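Local coordinates for protein beta-lactamase (Mycobacterium tuberculosis, PDB 4WHI) that is of unknown function but forms an antiparallel beta-sheet C-terminal domain of a beta-lactamase-like penicillin-binding protein, at residues A[14-19]-A[59-64]; A[63-68]-A[78-83]. One frame throughout, in Å; residues are numbered along the deposited sequence.

How the interactions relate
From the N terminus, the chain reaches 14-19, an irregular stretch before strand 23-25, and interaction 1 lays it against 59-64, closing a loop that takes in strands 23-25, 33-38, 41-46 and nearly all of 51-59. Interaction 2 follows directly: 63-68 pairs with 78-83 and closes a short hairpin loop with nine residues between the segments. The two loops neither nest nor cross; they adjoin and share F63 and T64 on strand 62-66. Interaction 1 ties the N-terminal segment to the turn leading into that strand, and interaction 2 binds the strand to its sheet neighbour 77-83, with D61 O probably accepting a hydrogen bond from F82 N between them.

Interaction 1 of 2, residues A[14-19]-A[59-64]; sequences PSRPLN and DGDTFT
The F63 ring meets the 14-19 segment through its far corner: CZ lies 4.0 Å from S15 CB and equally far from L18 CD2, both approaching obliquely to the ring. Y21 and H57 add edge-to-face ring contacts. This is where the irregular N-terminal segment lies against a beta hairpin of the antiparallel sheet, at the type II' turn from D59 to T62 that joins strands 51-59 and 62-66. The turn is closed by T62 N bonding to D59 O at 2.9 Å, and G60 occupies its second position with a positive phi of 64°, a value that favours glycine. Backbone meets backbone here as well: S15 CA comes to 3.5 Å from G60 O in a CA-H...O contact. With CG anti to the carbonyl carbon (chi1 -68°) and CD1 continuing the chain extended, L18 presents its CD2 branch to F63. R16 and D61 pass each other without a charged contact. The aliphatic part of the arginine comes nearest, CG lying 3.7 Å from D61 OD1. R16 NE stays 5.0 Å from D61 OD1, and the guanidinium turns instead to D20, with which NH1 makes a salt bridge. D61 OD1 is hydrogen-bonded to Y21 OH, a hydroxyl that also pairs with the backbone N of R16 and so connects the two segments. A water donates to both P14 O and D61 OD1, at 2.9 Å from each.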
ATOM      1  N   PRO A  14      15.357   4.289  -3.463  1.00 20.03           N
ATOM      2  CA  PRO A  14      14.319   5.318  -3.562  1.00 19.78           C
ATOM      3  C   PRO A  14      13.124   4.863  -4.389  1.00 18.48           C
ATOM      4  O   PRO A  14      13.243   3.957  -5.214  1.00 17.62           O
ATOM      5  CB  PRO A  14      15.029   6.481  -4.269  1.00 21.05           C
ATOM      6  CG  PRO A  14      16.201   5.870  -4.950  1.00 22.40           C
ATOM      7  CD  PRO A  14      16.616   4.710  -4.101  1.00 19.97           C
ATOM      8  N   SER A  15      11.982   5.494  -4.157  1.00 17.18           N
ATOM      9  CA  SER A  15      10.818   5.290  -5.001  1.00 16.90           C
ATOM     10  C   SER A  15      11.007   5.997  -6.343  1.00 15.48           C
ATOM     11  O   SER A  15      11.862   6.880  -6.489  1.00 17.51           O
ATOM     12  CB  SER A  15       9.558   5.817  -4.309  1.00 17.02           C
ATOM     13  OG  SER A  15       9.557   7.233  -4.226  1.00 20.56           O
ATOM     14  N   ARG A  16      10.204   5.590  -7.319  1.00 15.22           N
ATOM     15  CA  ARG A  16       9.993   6.365  -8.547  1.00 15.41           C
ATOM     16  C   ARG A  16       9.300   7.685  -8.195  1.00 14.44           C
ATOM     17  O   ARG A  16       8.758   7.817  -7.096  1.00 14.05           O
ATOM     18  CB  ARG A  16       9.101   5.587  -9.528  1.00 17.44           C
ATOM     19  CG  ARG A  16       9.754   4.379 -10.191  1.00 22.29           C
ATOM     20  CD  ARG A  16       8.842   3.743 -11.239  1.00 28.81           C
ATOM     21  NE  ARG A  16       9.589   3.260 -12.411  1.00 40.13           N
ATOM     22  CZ  ARG A  16       9.760   3.924 -13.559  1.00 49.57           C
ATOM     23  NH1 ARG A  16       9.234   5.130 -13.756  1.00 51.89           N
ATOM     24  NH2 ARG A  16      10.467   3.367 -14.538  1.00 64.70           N
ATOM     25  N   PRO A  17       9.303   8.666  -9.121  1.00 14.46           N
ATOM     26  CA  PRO A  17       8.436   9.839  -8.944  1.00 13.89           C
ATOM     27  C   PRO A  17       7.025   9.366  -8.586  1.00 13.05           C
ATOM     28  O   PRO A  17       6.539   8.408  -9.185  1.00 13.72           O
ATOM     29  CB  PRO A  17       8.461  10.511 -10.316  1.00 15.34           C
ATOM     30  CG  PRO A  17       9.734  10.056 -10.956  1.00 16.19           C
ATOM     31  CD  PRO A  17      10.029   8.694 -10.405  1.00 15.97           C
ATOM     32  N   LEU A  18       6.388  10.002  -7.608  1.00 13.07           N
ATOM     33  CA  LEU A  18       5.162   9.440  -7.036  1.00 12.26           C
ATOM     34  C   LEU A  18       4.000   9.353  -8.033  1.00 12.03           C
ATOM     35  O   LEU A  18       3.153   8.477  -7.908  1.00 12.76           O
ATOM     36  CB  LEU A  18       4.768  10.171  -5.753  1.00 12.67           C
ATOM     37  CG  LEU A  18       5.726   9.962  -4.572  1.00 13.42           C
ATOM     38  CD1 LEU A  18       5.238  10.723  -3.355  1.00 14.08           C
ATOM     39  CD2 LEU A  18       5.918   8.484  -4.237  1.00 12.44           C
ATOM     40  N   ASN A  19       3.978  10.222  -9.036  1.00 12.19           N
ATOM     41  CA  ASN A  19       2.946  10.138 -10.074  1.00 13.84           C
ATOM     42  C   ASN A  19       2.887   8.757 -10.725  1.00 13.97           C
ATOM     43  O   ASN A  19       1.828   8.329 -11.169  1.00 14.72           O
ATOM     44  CB  ASN A  19       3.156  11.210 -11.151  1.00 14.71           C
ATOM     45  CG  ASN A  19       4.235  10.837 -12.154  1.00 16.30           C
ATOM     46  OD1 ASN A  19       5.424  11.124 -11.967  1.00 20.77           O
ATOM     47  ND2 ASN A  19       3.824  10.211 -13.234  1.00 13.19           N
ATOM     48  N   ASP A  59      10.735   0.402   0.599  1.00 14.39           N
ATOM     49  CA  ASP A  59      11.979   0.127  -0.128  1.00 14.80           C
ATOM     50  C   ASP A  59      11.636  -0.033  -1.600  1.00 14.64           C
ATOM     51  O   ASP A  59      10.771  -0.837  -1.948  1.00 14.70           O
ATOM     52  CB  ASP A  59      12.616  -1.166   0.404  1.00 16.53           C
ATOM     53  CG  ASP A  59      14.102  -1.284   0.089  1.00 19.93           C
ATOM     54  OD1 ASP A  59      14.605  -0.615  -0.840  1.00 20.06           O
ATOM     55  OD2 ASP A  59      14.770  -2.072   0.791  1.00 24.08           O
ATOM     56  N   GLY A  60      12.300   0.734  -2.460  1.00 15.68           N
ATOM     57  CA  GLY A  60      12.112   0.607  -3.895  1.00 15.94           C
ATOM     58  C   GLY A  60      10.687   0.967  -4.257  1.00 15.12           C
ATOM     59  O   GLY A  60      10.231   2.055  -3.937  1.00 15.17           O
ATOM     60  N   ASP A  61       9.984   0.042  -4.899  1.00 14.68           N
ATOM     61  CA  ASP A  61       8.590   0.259  -5.292  1.00 14.79           C
ATOM     62  C   ASP A  61       7.599  -0.332  -4.279  1.00 13.52           C
ATOM     63  O   ASP A  61       6.419  -0.494  -4.584  1.00 12.92           O
ATOM     64  CB  ASP A  61       8.333  -0.336  -6.677  1.00 16.87           C
ATOM     65  CG  ASP A  61       9.149   0.334  -7.758  1.00 19.30           C
ATOM     66  OD1 ASP A  61       9.268   1.580  -7.761  1.00 19.50           O
ATOM     67  OD2 ASP A  61       9.680  -0.396  -8.611  1.00 23.99           O
ATOM     68  N   THR A  62       8.084  -0.651  -3.084  1.00 12.90           N
ATOM     69  CA  THR A  62       7.243  -1.182  -2.024  1.00 12.59           C
ATOM     70  C   THR A  62       6.960  -0.095  -0.990  1.00 11.66           C
ATOM     71  O   THR A  62       7.859   0.623  -0.567  1.00 11.41           O
ATOM     72  CB  THR A  62       7.901  -2.408  -1.357  1.00 14.18           C
ATOM     73  OG1 THR A  62       8.078  -3.438  -2.339  1.00 17.37           O
ATOM     74  CG2 THR A  62       7.038  -2.955  -0.212  1.00 14.80           C
ATOM     75  N   PHE A  63       5.684   0.018  -0.627  1.00 11.80           N
ATOM     76  CA  PHE A  63       5.192   0.913   0.400  1.00 10.36           C
ATOM     77  C   PHE A  63       4.490   0.074   1.463  1.00 10.90           C
ATOM     78  O   PHE A  63       4.251  -1.128   1.276  1.00 11.80           O
ATOM     79  CB  PHE A  63       4.193   1.910  -0.211  1.00 10.68           C
ATOM     80  CG  PHE A  63       4.813   2.874  -1.182  1.00 11.63           C
ATOM     81  CD1 PHE A  63       5.149   2.464  -2.469  1.00 12.63           C
ATOM     82  CD2 PHE A  63       5.057   4.197  -0.818  1.00 12.45           C
ATOM     83  CE1 PHE A  63       5.722   3.352  -3.365  1.00 13.03           C
ATOM     84  CE2 PHE A  63       5.632   5.088  -1.723  1.00 13.15           C
ATOM     85  CZ  PHE A  63       5.963   4.659  -2.990  1.00 13.12           C
ATOM     86  N   THR A  64       4.163   0.696   2.587  1.00 11.72           N
ATOM     87  CA  THR A  64       3.349   0.036   3.594  1.00 12.99           C
ATOM     88  C   THR A  64       2.196   0.919   4.027  1.00 12.99           C
ATOM     89  O   THR A  64       2.216   2.146   3.849  1.00 11.48           O
ATOM     90  CB  THR A  64       4.161  -0.362   4.845  1.00 13.85           C
ATOM     91  OG1 THR A  64       4.718   0.808   5.441  1.00 15.56           O
ATOM     92  CG2 THR A  64       5.278  -1.380   4.516  1.00 14.76           C
TER
HETATM   93  O   HOH W   1      11.973   2.350  -7.237  1.00 22.04           O

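Interaction 2 of 2, residues A[63-68]-A[78-83]; sequences FTFTLS and SKATFA
Four backbone hydrogen bonds join F63 and F65 to A80 and S78. F63 and A80 form one hydrogen-bonded pair, with F63 N to A80 O at an N-H...O angle of 179° and A80 N to F63 O at 2.8 Å. F65 and S78 form the other, where F65 N bonds to S78 O at 3.0 Å and S78 N to F65 O at 2.9 Å. Between them T64 and K79 are a non-hydrogen-bonded pair, with T64 CA 3.2 Å from S78 O in a CA-H...O contact. These pairings make the antiparallel hairpin of strands 62-66 and 77-83, an inner hairpin of the eight-stranded sheet, with 51-59 and 86-89 flanking it. Aromatic contacts gather on the side that carries F63, F65, S78 and A80. F65 CG sits between its backbone N and carbonyl carbon (chi1 59°), which folds the ring toward the neighbouring strand. S78 CB then lies over one face in a CH-pi contact, 3.9 Å from the ring centroid, offset toward the rim, and A80 CB lies at the edge. Farther along, F63 CD1 comes to 3.7 Å from F82 CE1, near the plane of the F82 ring and at its edge; the two ring planes stand at 88°. L87 touches both F82 and A80. On the other side T64 and K79 run side by side, pointing the same way, and K79 makes a cation-pi contact with W58. Beyond the pairing, L67 CD2 touches S78 CB at 4.2 Å.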
ATOM      1  N   PHE A  63       5.684   0.018  -0.627  1.00 11.80           N
ATOM      2  CA  PHE A  63       5.192   0.913   0.400  1.00 10.36           C
ATOM      3  C   PHE A  63       4.490   0.074   1.463  1.00 10.90           C
ATOM      4  O   PHE A  63       4.251  -1.128   1.276  1.00 11.80           O
ATOM      5  CB  PHE A  63       4.193   1.910  -0.211  1.00 10.68           C
ATOM      6  CG  PHE A  63       4.813   2.874  -1.182  1.00 11.63           C
ATOM      7  CD1 PHE A  63       5.149   2.464  -2.469  1.00 12.63           C
ATOM      8  CD2 PHE A  63       5.057   4.197  -0.818  1.00 12.45           C
ATOM      9  CE1 PHE A  63       5.722   3.352  -3.365  1.00 13.03           C
ATOM     10  CE2 PHE A  63       5.632   5.088  -1.723  1.00 13.15           C
ATOM     11  CZ  PHE A  63       5.963   4.659  -2.990  1.00 13.12           C
ATOM     12  N   THR A  64       4.163   0.696   2.587  1.00 11.72           N
ATOM     13  CA  THR A  64       3.349   0.036   3.594  1.00 12.99           C
ATOM     14  C   THR A  64       2.196   0.919   4.027  1.00 12.99           C
ATOM     15  O   THR A  64       2.216   2.146   3.849  1.00 11.48           O
ATOM     16  CB  THR A  64       4.161  -0.362   4.845  1.00 13.85           C
ATOM     17  OG1 THR A  64       4.718   0.808   5.441  1.00 15.56           O
ATOM     18  CG2 THR A  64       5.278  -1.380   4.516  1.00 14.76           C
ATOM     19  N   PHE A  65       1.184   0.278   4.594  1.00 13.63           N
ATOM     20  CA  PHE A  65       0.136   0.987   5.297  1.00 13.59           C
ATOM     21  C   PHE A  65      -0.129   0.298   6.634  1.00 13.72           C
ATOM     22  O   PHE A  65       0.293  -0.847   6.860  1.00 13.57           O
ATOM     23  CB  PHE A  65      -1.129   1.114   4.444  1.00 14.28           C
ATOM     24  CG  PHE A  65      -1.718  -0.196   3.998  1.00 14.36           C
ATOM     25  CD1 PHE A  65      -1.214  -0.867   2.889  1.00 14.65           C
ATOM     26  CD2 PHE A  65      -2.815  -0.739   4.656  1.00 15.01           C
ATOM     27  CE1 PHE A  65      -1.764  -2.066   2.469  1.00 14.93           C
ATOM     28  CE2 PHE A  65      -3.372  -1.937   4.235  1.00 17.21           C
ATOM     29  CZ  PHE A  65      -2.848  -2.601   3.142  1.00 15.48           C
ATOM     30  N   THR A  66      -0.792   1.016   7.531  1.00 14.22           N
ATOM     31  CA  THR A  66      -1.101   0.489   8.860  1.00 14.08           C
ATOM     32  C   THR A  66      -2.600   0.226   8.951  1.00 13.93           C
ATOM     33  O   THR A  66      -3.411   1.049   8.525  1.00 13.87           O
ATOM     34  CB  THR A  66      -0.638   1.445   9.980  1.00 15.65           C
ATOM     35  OG1 THR A  66      -1.097   2.774   9.710  1.00 17.90           O
ATOM     36  CG2 THR A  66       0.890   1.464  10.079  1.00 18.85           C
ATOM     37  N   LEU A  67      -2.958  -0.930   9.505  1.00 13.13           N
ATOM     38  CA  LEU A  67      -4.340  -1.375   9.508  1.00 12.71           C
ATOM     39  C   LEU A  67      -5.190  -0.536  10.459  1.00 12.72           C
ATOM     40  O   LEU A  67      -4.683   0.033  11.424  1.00 12.79           O
ATOM     41  CB  LEU A  67      -4.421  -2.866   9.847  1.00 13.74           C
ATOM     42  CG  LEU A  67      -3.665  -3.790   8.877  1.00 14.97           C
ATOM     43  CD1 LEU A  67      -3.900  -5.251   9.238  1.00 16.03           C
ATOM     44  CD2 LEU A  67      -4.067  -3.526   7.433  1.00 16.27           C
ATOM     45  N   SER A  68      -6.480  -0.454  10.150  1.00 13.32           N
ATOM     46  CA  SER A  68      -7.406   0.421  10.856  1.00 13.19           C
ATOM     47  C   SER A  68      -7.827  -0.164  12.202  1.00 12.82           C
ATOM     48  O   SER A  68      -7.591  -1.342  12.488  1.00 12.61           O
ATOM     49  CB  SER A  68      -8.643   0.679  10.002  1.00 15.43           C
ATOM     50  OG  SER A  68      -9.582  -0.371  10.130  1.00 17.90           O
ATOM     51  N   SER A  78       1.385  -3.483   6.684  1.00 15.02           N
ATOM     52  CA  SER A  78       1.003  -4.336   5.564  1.00 15.76           C
ATOM     53  C   SER A  78       1.646  -3.796   4.289  1.00 14.74           C
ATOM     54  O   SER A  78       1.663  -2.587   4.075  1.00 13.33           O
ATOM     55  CB  SER A  78      -0.516  -4.343   5.432  1.00 17.25           C
ATOM     56  OG  SER A  78      -0.942  -5.278   4.468  1.00 19.76           O
ATOM     57  N   LYS A  79       2.201  -4.683   3.465  1.00 15.90           N
ATOM     58  CA  LYS A  79       2.923  -4.266   2.253  1.00 16.18           C
ATOM     59  C   LYS A  79       2.048  -4.060   1.022  1.00 14.82           C
ATOM     60  O   LYS A  79       1.130  -4.840   0.741  1.00 14.55           O
ATOM     61  CB  LYS A  79       4.040  -5.258   1.893  1.00 18.94           C
ATOM     62  CG  LYS A  79       5.265  -5.173   2.786  1.00 23.21           C
ATOM     63  CD  LYS A  79       6.417  -5.974   2.204  1.00 28.03           C
ATOM     64  CE  LYS A  79       7.312  -6.539   3.295  1.00 34.37           C
ATOM     65  NZ  LYS A  79       7.687  -5.520   4.311  1.00 40.30           N
ATOM     66  N   ALA A  80       2.397  -3.008   0.284  1.00 13.61           N
ATOM     67  CA  ALA A  80       1.818  -2.680  -1.009  1.00 12.76           C
ATOM     68  C   ALA A  80       2.954  -2.568  -2.015  1.00 13.06           C
ATOM     69  O   ALA A  80       3.731  -1.614  -1.978  1.00 13.75           O
ATOM     70  CB  ALA A  80       1.057  -1.371  -0.921  1.00 12.55           C
ATOM     71  N   THR A  81       3.056  -3.546  -2.911  1.00 13.91           N
ATOM     72  CA  THR A  81       4.190  -3.643  -3.830  1.00 14.99           C
ATOM     73  C   THR A  81       3.736  -3.322  -5.243  1.00 14.26           C
ATOM     74  O   THR A  81       2.875  -4.005  -5.798  1.00 15.49           O
ATOM     75  CB  THR A  81       4.811  -5.049  -3.798  1.00 17.17           C
ATOM     76  OG1 THR A  81       5.174  -5.373  -2.453  1.00 21.12           O
ATOM     77  CG2 THR A  81       6.055  -5.123  -4.682  1.00 18.11           C
ATOM     78  N   PHE A  82       4.304  -2.267  -5.810  1.00 14.66           N
ATOM     79  CA  PHE A  82       3.987  -1.871  -7.173  1.00 14.90           C
ATOM     80  C   PHE A  82       5.001  -2.477  -8.145  1.00 16.45           C
ATOM     81  O   PHE A  82       6.205  -2.457  -7.892  1.00 18.57           O
ATOM     82  CB  PHE A  82       4.007  -0.351  -7.316  1.00 14.22           C
ATOM     83  CG  PHE A  82       2.936   0.364  -6.539  1.00 12.44           C
ATOM     84  CD1 PHE A  82       3.159   0.754  -5.224  1.00 12.16           C
ATOM     85  CD2 PHE A  82       1.727   0.708  -7.143  1.00 11.72           C
ATOM     86  CE1 PHE A  82       2.197   1.445  -4.516  1.00 11.77           C
ATOM     87  CE2 PHE A  82       0.759   1.394  -6.431  1.00 11.95           C
ATOM     88  CZ  PHE A  82       0.996   1.761  -5.117  1.00 11.81           C
ATOM     89  N   ALA A  83       4.511  -2.995  -9.265  1.00 17.25           N
ATOM     90  CA  ALA A  83       5.379  -3.481 -10.333  1.00 19.47           C
ATOM     91  C   ALA A  83       4.681  -3.294 -11.666  1.00 21.37           C
ATOM     92  O   ALA A  83       3.752  -4.033 -11.997  1.00 22.31           O
ATOM     93  CB  ALA A  83       5.729  -4.944 -10.110  1.00 21.56           C
TER